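Side-chain contacts in RTX toxin RtxA (Vibrio vulnificus MO6-24/O, PDB 6IMP), which is a virulence toxin of the MARTX type whose alpha/beta hydrolase domain probably acts as a hydrolase: residues L58-A61 and V62-E66; L150-D153 and A154-M157. One frame throughout, in Å; residues are numbered along the deposited sequence.

Interaction 1: L58-A61 and V62-E66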
ATOM      1  N   LEU A  58     -15.436  10.261   7.918  1.00 96.12           N
ATOM      2  CA  LEU A  58     -15.418   8.833   8.266  1.00 95.37           C
ATOM      3  C   LEU A  58     -16.456   8.469   9.308  1.00 90.72           C
ATOM      4  O   LEU A  58     -16.990   7.367   9.283  1.00 94.65           O
ATOM      5  CB  LEU A  58     -14.042   8.430   8.804  1.00102.23           C
ATOM      6  CG  LEU A  58     -12.936   8.200   7.777  1.00101.44           C
ATOM      7  CD1 LEU A  58     -11.579   8.337   8.446  1.00100.40           C
ATOM      8  CD2 LEU A  58     -13.076   6.836   7.117  1.00 93.90           C
ATOM      9  N   ASP A  59     -16.651   9.352  10.284  1.00100.73           N
ATOM     10  CA  ASP A  59     -17.718   9.197  11.279  1.00103.76           C
ATOM     11  C   ASP A  59     -19.060   9.145  10.573  1.00107.51           C
ATOM     12  O   ASP A  59     -19.863   8.231  10.794  1.00 88.63           O
ATOM     13  CB  ASP A  59     -17.718  10.377  12.258  1.00105.69           C
ATOM     14  CG  ASP A  59     -16.556  10.341  13.219  1.00105.15           C
ATOM     15  OD1 ASP A  59     -15.886   9.289  13.310  1.00110.08           O
ATOM     16  OD2 ASP A  59     -16.312  11.368  13.889  1.00101.30           O
ATOM     17  N   HIS A  60     -19.297  10.134   9.717  1.00104.00           N
ATOM     18  CA  HIS A  60     -20.468  10.124   8.865  1.00106.95           C
ATOM     19  C   HIS A  60     -20.600   8.765   8.160  1.00 96.20           C
ATOM     20  O   HIS A  60     -21.604   8.087   8.315  1.00 95.23           O
ATOM     21  CB  HIS A  60     -20.426  11.278   7.856  1.00123.14           C
ATOM     22  CG  HIS A  60     -21.759  11.590   7.239  1.00143.65           C
ATOM     23  ND1 HIS A  60     -22.724  12.343   7.882  1.00143.77           N
ATOM     24  CD2 HIS A  60     -22.288  11.249   6.039  1.00150.65           C
ATOM     25  CE1 HIS A  60     -23.789  12.446   7.107  1.00145.99           C
ATOM     26  NE2 HIS A  60     -23.550  11.793   5.982  1.00152.62           N
ATOM     27  N   ALA A  61     -19.556   8.329   7.467  1.00 95.99           N
ATOM     28  CA  ALA A  61     -19.629   7.075   6.709  1.00102.28           C
ATOM     29  C   ALA A  61     -20.166   5.910   7.551  1.00102.89           C
ATOM     30  O   ALA A  61     -21.045   5.178   7.097  1.00 97.23           O
ATOM     31  CB  ALA A  61     -18.276   6.723   6.114  1.00107.77           C
ATOM     32  N   VAL A  62     -19.654   5.755   8.775  1.00104.46           N
ATOM     33  CA  VAL A  62     -20.135   4.688   9.668  1.00115.41           C
ATOM     34  C   VAL A  62     -21.614   4.860  10.023  1.00117.06           C
ATOM     35  O   VAL A  62     -22.369   3.887   9.998  1.00111.63           O
ATOM     36  CB  VAL A  62     -19.278   4.497  10.955  1.00121.66           C
ATOM     37  CG1 VAL A  62     -17.843   4.154  10.603  1.00124.32           C
ATOM     38  CG2 VAL A  62     -19.314   5.714  11.865  1.00125.89           C
ATOM     39  N   GLU A  63     -22.031   6.102  10.284  1.00117.43           N
ATOM     40  CA  GLU A  63     -23.422   6.404  10.662  1.00117.95           C
ATOM     41  C   GLU A  63     -24.431   6.095   9.545  1.00116.99           C
ATOM     42  O   GLU A  63     -25.512   5.574   9.813  1.00135.09           O
ATOM     43  CB  GLU A  63     -23.565   7.861  11.125  1.00115.10           C
ATOM     44  CG  GLU A  63     -22.884   8.139  12.460  1.00126.25           C
ATOM     45  CD  GLU A  63     -23.191   9.521  13.015  1.00134.31           C
ATOM     46  OE1 GLU A  63     -22.328  10.422  12.890  1.00125.16           O
ATOM     47  OE2 GLU A  63     -24.288   9.701  13.593  1.00140.38           O
ATOM     48  N   ASN A  64     -24.057   6.378   8.298  1.00116.88           N
ATOM     49  CA  ASN A  64     -24.856   5.962   7.127  1.00116.36           C
ATOM     50  C   ASN A  64     -24.816   4.439   6.846  1.00109.32           C
ATOM     51  O   ASN A  64     -25.533   3.959   5.972  1.00103.12           O
ATOM     52  CB  ASN A  64     -24.386   6.698   5.854  1.00129.48           C
ATOM     53  CG  ASN A  64     -24.578   8.212   5.928  1.00128.03           C
ATOM     54  OD1 ASN A  64     -24.829   8.775   6.997  1.00111.21           O
ATOM     55  ND2 ASN A  64     -24.431   8.879   4.778  1.00118.37           N
ATOM     56  N   GLY A  65     -23.943   3.702   7.531  1.00106.79           N
ATOM     57  CA  GLY A  65     -23.662   2.304   7.175  1.00103.09           C
ATOM     58  C   GLY A  65     -22.981   2.173   5.820  1.00100.84           C
ATOM     59  O   GLY A  65     -23.131   1.155   5.131  1.00 92.30           O
ATOM     60  N   GLU A  66     -22.255   3.224   5.432  1.00110.79           N
ATOM     61  CA  GLU A  66     -21.411   3.213   4.232  1.00120.25           C
ATOM     62  C   GLU A  66     -20.089   2.475   4.512  1.00122.05           C
ATOM     63  O   GLU A  66     -19.586   1.737   3.664  1.00116.84           O
ATOM     64  CB  GLU A  66     -21.122   4.652   3.758  1.00115.82           C
ATOM     65  CG  GLU A  66     -22.292   5.347   3.069  1.00115.54           C
ATOM     66  CD  GLU A  66     -21.979   6.792   2.676  1.00126.70           C
ATOM     67  OE1 GLU A  66     -21.811   7.643   3.582  1.00122.56           O
ATOM     68  OE2 GLU A  66     -21.915   7.084   1.459  1.00123.23           O
TER
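His60 and Asn64 make the main side-chain contact at the C-terminal end of helix 52-63. A chi1 of -162° sets CG of His60 beside its own carbonyl carbon and carries the ring toward Asn64. OD1 of Asn64 lies over one face of the ring, 3.4 Å above its plane and displaced toward the rim. Ring and amide are far from stacked, their planes standing 67° apart.

The other carbon contacts are modest. The CB atoms of Ala61 and Glu66 come within 4.2 Å of each other, while CG1 of Val62 rests 3.6 Å from Leu58 O. Toward the sheet, Leu58 and Val62 both touch Tyr82 of strand 78-84.

Backbone bonds do the rest. Val62 N donates to Leu58 O, and Asn64 N reaches His60 O at 3.0 Å. Beyond that the pattern changes: Ala61 O accepts from Glu66 N at 2.8 Å, five residues on, and inside that span Gly65 N bonds to Val62 O at 2.9 Å. Gly65 has positive phi (66°), a conformation that suits glycine. Together these features define a Schellman motif, which ends the helix and turns the chain into strand 67-73.

Interaction 2: L150-D153 and A154-M157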
ATOM      1  N   LEU A 150       5.850  -5.079   7.426  1.00 60.10           N
ATOM      2  CA  LEU A 150       4.818  -4.520   6.554  1.00 57.84           C
ATOM      3  C   LEU A 150       4.292  -5.553   5.573  1.00 57.13           C
ATOM      4  O   LEU A 150       3.094  -5.584   5.281  1.00 58.62           O
ATOM      5  CB  LEU A 150       5.348  -3.303   5.808  1.00 61.80           C
ATOM      6  CG  LEU A 150       5.842  -2.135   6.673  1.00 63.09           C
ATOM      7  CD1 LEU A 150       6.041  -0.888   5.825  1.00 62.64           C
ATOM      8  CD2 LEU A 150       4.888  -1.828   7.808  1.00 62.32           C
ATOM      9  N   TYR A 151       5.178  -6.410   5.077  1.00 57.37           N
ATOM     10  CA  TYR A 151       4.766  -7.489   4.168  1.00 59.03           C
ATOM     11  C   TYR A 151       3.835  -8.456   4.868  1.00 59.28           C
ATOM     12  O   TYR A 151       2.893  -8.959   4.276  1.00 68.31           O
ATOM     13  CB  TYR A 151       5.966  -8.272   3.639  1.00 56.86           C
ATOM     14  CG  TYR A 151       6.951  -7.495   2.769  1.00 56.15           C
ATOM     15  CD1 TYR A 151       6.535  -6.476   1.916  1.00 58.97           C
ATOM     16  CD2 TYR A 151       8.300  -7.825   2.778  1.00 54.42           C
ATOM     17  CE1 TYR A 151       7.451  -5.797   1.121  1.00 64.97           C
ATOM     18  CE2 TYR A 151       9.210  -7.156   1.991  1.00 58.35           C
ATOM     19  CZ  TYR A 151       8.788  -6.144   1.168  1.00 61.54           C
ATOM     20  OH  TYR A 151       9.706  -5.489   0.379  1.00 66.56           O
ATOM     21  N   GLN A 152       4.122  -8.727   6.128  1.00 68.36           N
ATOM     22  CA  GLN A 152       3.278  -9.604   6.933  1.00 76.63           C
ATOM     23  C   GLN A 152       1.892  -9.010   7.158  1.00 76.00           C
ATOM     24  O   GLN A 152       0.873  -9.663   6.889  1.00 74.86           O
ATOM     25  CB  GLN A 152       3.959  -9.915   8.266  1.00 75.59           C
ATOM     26  CG  GLN A 152       4.959 -11.055   8.155  1.00 74.99           C
ATOM     27  CD  GLN A 152       4.280 -12.410   8.042  1.00 83.04           C
ATOM     28  OE1 GLN A 152       3.135 -12.603   8.499  1.00 79.44           O
ATOM     29  NE2 GLN A 152       4.979 -13.361   7.436  1.00 81.48           N
ATOM     30  N   ASP A 153       1.866  -7.749   7.589  1.00 69.14           N
ATOM     31  CA  ASP A 153       0.613  -7.024   7.803  1.00 61.65           C
ATOM     32  C   ASP A 153      -0.246  -7.020   6.534  1.00 63.57           C
ATOM     33  O   ASP A 153      -1.469  -7.077   6.601  1.00 65.17           O
ATOM     34  CB  ASP A 153       0.902  -5.596   8.256  1.00 61.70           C
ATOM     35  CG  ASP A 153       1.625  -5.537   9.598  1.00 62.92           C
ATOM     36  OD1 ASP A 153       1.646  -6.558  10.318  1.00 69.72           O
ATOM     37  OD2 ASP A 153       2.175  -4.463   9.930  1.00 56.01           O
ATOM     38  N   ALA A 154       0.405  -7.003   5.376  1.00 65.54           N
ATOM     39  CA  ALA A 154      -0.297  -7.138   4.112  1.00 69.95           C
ATOM     40  C   ALA A 154      -1.094  -8.444   4.035  1.00 73.35           C
ATOM     41  O   ALA A 154      -2.181  -8.490   3.462  1.00 80.14           O
ATOM     42  CB  ALA A 154       0.689  -7.053   2.965  1.00 72.69           C
ATOM     43  N   ARG A 155      -0.554  -9.496   4.633  1.00 76.55           N
ATOM     44  CA  ARG A 155      -1.141 -10.827   4.520  1.00 79.31           C
ATOM     45  C   ARG A 155      -2.288 -10.984   5.500  1.00 81.69           C
ATOM     46  O   ARG A 155      -3.282 -11.664   5.213  1.00 74.82           O
ATOM     47  CB  ARG A 155      -0.093 -11.899   4.781  1.00 73.70           C
ATOM     48  CG  ARG A 155       1.268 -11.596   4.171  1.00 79.07           C
ATOM     49  CD  ARG A 155       1.847 -12.827   3.518  1.00 77.17           C
ATOM     50  NE  ARG A 155       3.096 -12.565   2.812  1.00 76.12           N
ATOM     51  CZ  ARG A 155       4.286 -13.060   3.150  1.00 84.02           C
ATOM     52  NH1 ARG A 155       4.422 -13.819   4.235  1.00 98.65           N
ATOM     53  NH2 ARG A 155       5.359 -12.791   2.403  1.00 76.92           N
ATOM     54  N   THR A 156      -2.133 -10.382   6.674  1.00 79.13           N
ATOM     55  CA  THR A 156      -3.230 -10.273   7.615  1.00 79.41           C
ATOM     56  C   THR A 156      -4.409  -9.683   6.885  1.00 84.58           C
ATOM     57  O   THR A 156      -5.486 -10.277   6.835  1.00 95.13           O
ATOM     58  CB  THR A 156      -2.868  -9.359   8.788  1.00 78.69           C
ATOM     59  OG1 THR A 156      -1.745  -9.905   9.475  1.00 82.03           O
ATOM     60  CG2 THR A 156      -4.047  -9.217   9.757  1.00 82.80           C
ATOM     61  N   MET A 157      -4.169  -8.530   6.270  1.00 83.59           N
ATOM     62  CA  MET A 157      -5.208  -7.789   5.594  1.00 74.27           C
ATOM     63  C   MET A 157      -5.815  -8.635   4.505  1.00 66.26           C
ATOM     64  O   MET A 157      -7.025  -8.680   4.365  1.00 61.84           O
ATOM     65  CB  MET A 157      -4.643  -6.519   4.990  1.00 73.74           C
ATOM     66  CG  MET A 157      -4.364  -5.436   6.000  1.00 69.19           C
ATOM     67  SD  MET A 157      -3.480  -4.127   5.156  1.00 68.84           S
ATOM     68  CE  MET A 157      -2.365  -3.567   6.434  1.00 75.88           C
TER
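Gln152 with Arg155 and Asp153 with Met157 are neighbours along a single helix, 147-164, in the alpha/beta hydrolase fold. The helix connects strand 129-133 to strand 172-177, both parallel to strand 101-105 between them, so it is the crossover of a beta-alpha-beta unit. Most of the contact is buried: Leu150 and Ala154 pack on Ile183 of helix 180-192, and Met157 on Leu131 and Val133 of strand 129-133.

The more open side carries Gln152 and Arg155. Their polar ends cross at an angle, amide and guanidinium planes 70° apart, with Gln152 NE2 3.3 Å from Arg155 NH1. As modelled both are donors, so no hydrogen bond joins them. The Gln152 chain bends at chi2 (-75°), which brings its amide back toward the arginine. Arg155 also bends after CG, and its aliphatic part runs beside the carbonyl of Tyr151; at the far end NH2 makes a long, weak ion pair with Asp186.

The Asp153 carboxylate has its partner outside this stretch, OD2 forming a salt bridge with Arg136. The Tyr151 hydroxyl is hydrogen-bonded to Glu147 and Asn242.

Along the backbone, Leu150 O accepts from Ala154 N at 3.0 Å and Asp153 O from Met157 N at 3.1 Å. Gln152 O takes two donors: Thr156 N at 3.1 Å, lying in the carbonyl plane, and Arg155 N at 2.7 Å, well above that plane. The Met157 side chain, bent at chi3, curls back along the Asp153 carbonyl, ending with CE 3.6 Å from Asp153 O and 4.3 Å from Asp153 CB.

Interactions 1 and 2 do not touch: their centres are 26 Å apart and their nearest atoms about 15 Å. What they share is strand 78-84, which interaction 1 meets at Tyr82 and interaction 2 at Leu79. Interaction 1 lies toward the periphery, its centre 23 Å from that of the chain, and leads into the outermost strand 67-73. Interaction 2 is more central, at 10 Å. There Leu150 touches Met179 and comes close to Gly176, Ser178 and Gly180, though it makes no contact with those three; their sequence and strained turn are consistent with the nucleophile elbow of an alpha/beta hydrolase.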